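Local coordinates for QdtA (Thermoanaerobacterium thermosaccharolyticum, PDB 4O9E), which is a cupin-clan protein of the WxcM-like family, built largely of antiparallel beta-sheet, with two chains in its assembly and thymidine-5'-diphosphate in the model, at residues I8-I13 with I27-D32. Numbering follows the deposited sequence.
Sequences IKFKDI and IDIPFD. With TYD (thymidine-5'-diphosphate), chain E.
The carboxylate of Asp-28 meets Lys-11 through water on both of its oxygens, and OD2 is gripped twice, by the backbone N of Glu-24 and by a water. That water donates to Asp-28 OD2 over a distance short enough to be doubtful in detail, and accepts a bond from Lys-11 NZ at 2.8 Å. A second water accepts from Lys-11 N at 2.9 Å and gives a weak bond to Asp-28 OD1. Two loops are thus joined by bridging waters rather than by direct pairing: Lys-11 NZ stays 4.5 Å from Asp-28 OD1, opposite in charge but beyond a salt bridge.

Next to the carboxylate, carbon groups pack round the Asp-28 carbonyl. The Phe-10 ring stands almost perpendicular to the carboxylate plane (89°). With CG anti to its carbonyl carbon (chi1 -58°), its edge comes up to the other loop, CE2 lying 3.5 Å from Asp-28 O and 3.8 Å from Ile-29 CG2. Ile-8 CG2 is 3.6 Å from Asp-28 O, while its CD1 approaches the Pro-30 ring loosely.

Further along, Ile-13 CD1 lies 3.2 Å from O4' of thymidine-5'-diphosphate, which is hydrogen-bonded to Arg-48, His-51 and Tyr-121 of the second subunit.

The contact links the end of strand 5-9, outermost in its sheet within this chain, to the loop between strands 18-24 and 35-40, with Phe-10 also resting on Ile-23, Ile-61 of strand 58-64 and Tyr-38 of the second subunit.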
ATOM      1  N   ILE A   8       4.891 -12.620   7.617  1.00 33.14           N
ATOM      2  CA  ILE A   8       5.804 -12.674   6.485  1.00 33.04           C
ATOM      3  C   ILE A   8       6.787 -11.516   6.594  1.00 32.64           C
ATOM      4  O   ILE A   8       6.413 -10.385   6.920  1.00 33.90           O
ATOM      5  CB  ILE A   8       5.041 -12.688   5.140  1.00 39.45           C
ATOM      6  CG1 ILE A   8       4.235 -13.983   5.061  1.00 42.09           C
ATOM      7  CG2 ILE A   8       5.991 -12.576   3.955  1.00 38.68           C
ATOM      8  CD1 ILE A   8       3.278 -14.044   3.896  1.00 50.31           C
ATOM      9  N   LYS A   9       8.061 -11.808   6.354  1.00 31.65           N
ATOM     10  CA  LYS A   9       9.097 -10.801   6.480  1.00 31.84           C
ATOM     11  C   LYS A   9       9.480 -10.336   5.095  1.00 31.65           C
ATOM     12  O   LYS A   9       9.766 -11.162   4.229  1.00 32.91           O
ATOM     13  CB  LYS A   9      10.372 -11.350   7.111  1.00 36.85           C
ATOM     14  CG  LYS A   9      11.376 -10.245   7.420  1.00 43.08           C
ATOM     15  CD  LYS A   9      10.992  -9.579   8.730  1.00 36.34           C
ATOM     16  CE  LYS A   9      11.882  -8.393   9.055  1.00 46.85           C
ATOM     17  NZ  LYS A   9      12.185  -7.625   7.819  1.00 55.44           N
ATOM     18  N   PHE A  10       9.389  -9.021   4.911  1.00 29.23           N
ATOM     19  CA  PHE A  10       9.768  -8.363   3.673  1.00 29.49           C
ATOM     20  C   PHE A  10      11.153  -7.730   3.749  1.00 35.69           C
ATOM     21  O   PHE A  10      11.668  -7.481   4.836  1.00 33.41           O
ATOM     22  CB  PHE A  10       8.737  -7.288   3.347  1.00 31.47           C
ATOM     23  CG  PHE A  10       7.333  -7.812   3.214  1.00 29.61           C
ATOM     24  CD1 PHE A  10       6.295  -7.256   3.949  1.00 29.73           C
ATOM     25  CD2 PHE A  10       7.068  -8.885   2.372  1.00 27.34           C
ATOM     26  CE1 PHE A  10       5.032  -7.792   3.864  1.00 30.10           C
ATOM     27  CE2 PHE A  10       5.796  -9.415   2.281  1.00 28.62           C
ATOM     28  CZ  PHE A  10       4.778  -8.849   3.013  1.00 26.76           C
ATOM     29  N   LYS A  11      11.749  -7.443   2.596  1.00 38.06           N
ATOM     30  CA  LYS A  11      12.954  -6.637   2.595  1.00 37.52           C
ATOM     31  C   LYS A  11      12.685  -5.266   3.190  1.00 36.83           C
ATOM     32  O   LYS A  11      11.657  -4.613   2.952  1.00 36.32           O
ATOM     33  CB  LYS A  11      13.461  -6.382   1.176  1.00 44.06           C
ATOM     34  CG  LYS A  11      13.659  -7.601   0.296  1.00 49.40           C
ATOM     35  CD  LYS A  11      13.656  -7.177  -1.168  1.00 55.82           C
ATOM     36  CE  LYS A  11      12.859  -8.145  -2.031  1.00 55.97           C
ATOM     37  NZ  LYS A  11      13.387  -8.226  -3.422  1.00 58.02           N
ATOM     38  N   ASP A  12      13.699  -4.773   3.889  1.00 39.42           N
ATOM     39  CA  ASP A  12      13.725  -3.406   4.391  1.00 43.56           C
ATOM     40  C   ASP A  12      14.983  -2.785   3.798  1.00 44.03           C
ATOM     41  O   ASP A  12      16.100  -3.135   4.149  1.00 41.97           O
ATOM     42  CB  ASP A  12      13.753  -3.416   5.918  1.00 46.72           C
ATOM     43  CG  ASP A  12      13.636  -2.033   6.549  1.00 47.84           C
ATOM     44  OD1 ASP A  12      13.490  -0.965   5.913  1.00 45.15           O
ATOM     45  OD2 ASP A  12      13.672  -2.027   7.792  1.00 57.28           O
ATOM     46  N   ILE A  13      14.833  -1.919   2.813  1.00 42.10           N
ATOM     47  CA  ILE A  13      16.017  -1.320   2.239  1.00 41.74           C
ATOM     48  C   ILE A  13      16.214   0.029   2.935  1.00 50.54           C
ATOM     49  O   ILE A  13      15.495   0.993   2.649  1.00 46.39           O
ATOM     50  CB  ILE A  13      15.864  -1.238   0.714  1.00 51.53           C
ATOM     51  CG1 ILE A  13      15.710  -2.656   0.157  1.00 47.52           C
ATOM     52  CG2 ILE A  13      17.059  -0.522   0.100  1.00 54.51           C
ATOM     53  CD1 ILE A  13      15.409  -2.682  -1.322  1.00 52.03           C
ATOM     54  N   ILE A  27       5.699 -13.195  -5.485  1.00 28.23           N
ATOM     55  CA  ILE A  27       7.083 -13.420  -5.057  1.00 31.44           C
ATOM     56  C   ILE A  27       7.266 -13.175  -3.572  1.00 30.59           C
ATOM     57  O   ILE A  27       7.640 -14.094  -2.835  1.00 31.21           O
ATOM     58  CB  ILE A  27       8.097 -12.592  -5.880  1.00 38.93           C
ATOM     59  CG1 ILE A  27       7.968 -13.019  -7.340  1.00 39.00           C
ATOM     60  CG2 ILE A  27       9.545 -12.713  -5.382  1.00 38.08           C
ATOM     61  CD1 ILE A  27       8.380 -11.970  -8.345  1.00 42.49           C
ATOM     62  N   ASP A  28       7.022 -11.943  -3.146  1.00 26.46           N
ATOM     63  CA  ASP A  28       7.126 -11.655  -1.723  1.00 24.94           C
ATOM     64  C   ASP A  28       5.944 -12.141  -0.896  1.00 29.24           C
ATOM     65  O   ASP A  28       6.048 -12.334   0.322  1.00 30.48           O
ATOM     66  CB  ASP A  28       7.339 -10.164  -1.528  1.00 30.67           C
ATOM     67  CG  ASP A  28       8.659  -9.728  -2.123  1.00 34.78           C
ATOM     68  OD1 ASP A  28       9.705 -10.275  -1.728  1.00 38.40           O
ATOM     69  OD2 ASP A  28       8.599  -8.991  -3.119  1.00 32.98           O
ATOM     70  N   ILE A  29       4.816 -12.276  -1.590  1.00 27.94           N
ATOM     71  CA  ILE A  29       3.613 -12.887  -1.075  1.00 26.28           C
ATOM     72  C   ILE A  29       3.133 -13.938  -2.075  1.00 25.20           C
ATOM     73  O   ILE A  29       3.494 -13.887  -3.249  1.00 29.80           O
ATOM     74  CB  ILE A  29       2.509 -11.855  -0.772  1.00 22.42           C
ATOM     75  CG1 ILE A  29       2.154 -11.138  -2.075  1.00 24.88           C
ATOM     76  CG2 ILE A  29       2.886 -10.872   0.333  1.00 26.35           C
ATOM     77  CD1 ILE A  29       0.892 -10.331  -1.980  1.00 23.18           C
ATOM     78  N   PRO A  30       2.347 -14.916  -1.602  1.00 25.66           N
ATOM     79  CA  PRO A  30       2.037 -16.090  -2.431  1.00 30.83           C
ATOM     80  C   PRO A  30       0.982 -15.874  -3.525  1.00 32.35           C
ATOM     81  O   PRO A  30       0.867 -16.691  -4.439  1.00 35.35           O
ATOM     82  CB  PRO A  30       1.630 -17.165  -1.406  1.00 27.45           C
ATOM     83  CG  PRO A  30       1.246 -16.428  -0.167  1.00 27.53           C
ATOM     84  CD  PRO A  30       2.009 -15.128  -0.189  1.00 26.16           C
ATOM     85  N   PHE A  31       0.309 -14.730  -3.540  1.00 25.91           N
ATOM     86  CA  PHE A  31      -0.774 -14.479  -4.486  1.00 24.63           C
ATOM     87  C   PHE A  31      -0.531 -13.202  -5.288  1.00 27.35           C
ATOM     88  O   PHE A  31       0.355 -12.425  -4.943  1.00 24.23           O
ATOM     89  CB  PHE A  31      -2.088 -14.433  -3.717  1.00 23.64           C
ATOM     90  CG  PHE A  31      -2.152 -13.419  -2.605  1.00 25.43           C
ATOM     91  CD1 PHE A  31      -2.532 -12.120  -2.859  1.00 22.39           C
ATOM     92  CD2 PHE A  31      -1.921 -13.771  -1.284  1.00 21.10           C
ATOM     93  CE1 PHE A  31      -2.699 -11.240  -1.810  1.00 23.34           C
ATOM     94  CE2 PHE A  31      -2.097 -12.881  -0.251  1.00 23.42           C
ATOM     95  CZ  PHE A  31      -2.459 -11.587  -0.499  1.00 23.63           C
ATOM     96  N   ASP A  32      -1.247 -13.060  -6.397  1.00 24.62           N
ATOM     97  CA  ASP A  32      -1.286 -11.828  -7.183  1.00 28.52           C
ATOM     98  C   ASP A  32      -2.087 -10.767  -6.438  1.00 25.00           C
ATOM     99  O   ASP A  32      -3.155 -11.068  -5.897  1.00 28.03           O
ATOM    100  CB  ASP A  32      -1.981 -12.039  -8.539  1.00 28.86           C
ATOM    101  CG  ASP A  32      -1.102 -12.742  -9.572  1.00 39.62           C
ATOM    102  OD1 ASP A  32      -0.096 -12.162 -10.009  1.00 50.34           O
ATOM    103  OD2 ASP A  32      -1.381 -13.881 -10.003  1.00 51.46           O
TER
HETATM  104  PA  TYD E 201      14.987   3.639  -5.535  1.00 71.38           P
HETATM  105  O1A TYD E 201      13.975   3.295  -6.611  1.00 54.56           O
HETATM  106  O2A TYD E 201      16.413   4.046  -5.824  1.00 71.56           O
HETATM  107  O3A TYD E 201      14.284   4.583  -4.417  1.00 68.65           O
HETATM  108  PB  TYD E 201      13.708   6.099  -4.485  1.00 65.15           P
HETATM  109  O1B TYD E 201      12.893   6.276  -3.227  1.00 50.62           O
HETATM  110  O2B TYD E 201      14.942   6.982  -4.517  1.00 74.33           O
HETATM  111  O3B TYD E 201      12.786   6.293  -5.664  1.00 68.01           O
HETATM  112  O5' TYD E 201      15.246   2.299  -4.681  1.00 56.06           O
HETATM  113  C5' TYD E 201      15.957   2.249  -3.446  1.00 47.12           C
HETATM  114  C4' TYD E 201      16.610   0.875  -3.457  1.00 48.48           C
HETATM  115  O4' TYD E 201      15.708  -0.228  -3.301  1.00 45.73           O
HETATM  116  C3' TYD E 201      17.260   0.648  -4.819  1.00 58.73           C
HETATM  117  O3' TYD E 201      18.614   0.240  -4.579  1.00 55.65           O
HETATM  118  C2' TYD E 201      16.459  -0.434  -5.535  1.00 55.04           C
HETATM  119  C1' TYD E 201      15.766  -1.164  -4.384  1.00 57.87           C
HETATM  120  N1  TYD E 201      14.435  -1.642  -4.796  1.00 47.29           N
HETATM  121  C2  TYD E 201      14.031  -2.924  -4.849  1.00 45.07           C
HETATM  122  O2  TYD E 201      14.750  -3.913  -4.576  1.00 49.97           O
HETATM  123  N3  TYD E 201      12.766  -3.197  -5.247  1.00 47.03           N
HETATM  124  C4  TYD E 201      11.901  -2.211  -5.604  1.00 43.44           C
HETATM  125  O4  TYD E 201      10.753  -2.493  -6.006  1.00 37.31           O
HETATM  126  C5  TYD E 201      12.314  -0.883  -5.535  1.00 46.27           C
HETATM  127  C5M TYD E 201      11.488   0.331  -5.886  1.00 40.16           C
HETATM  128  C6  TYD E 201      13.616  -0.632  -5.121  1.00 46.27           C
HETATM  129  O   HOH W   1      10.299  -7.860   0.087  1.00 29.83           O
HETATM  130  O   HOH W   2      10.673  -8.120  -4.233  1.00 42.62           O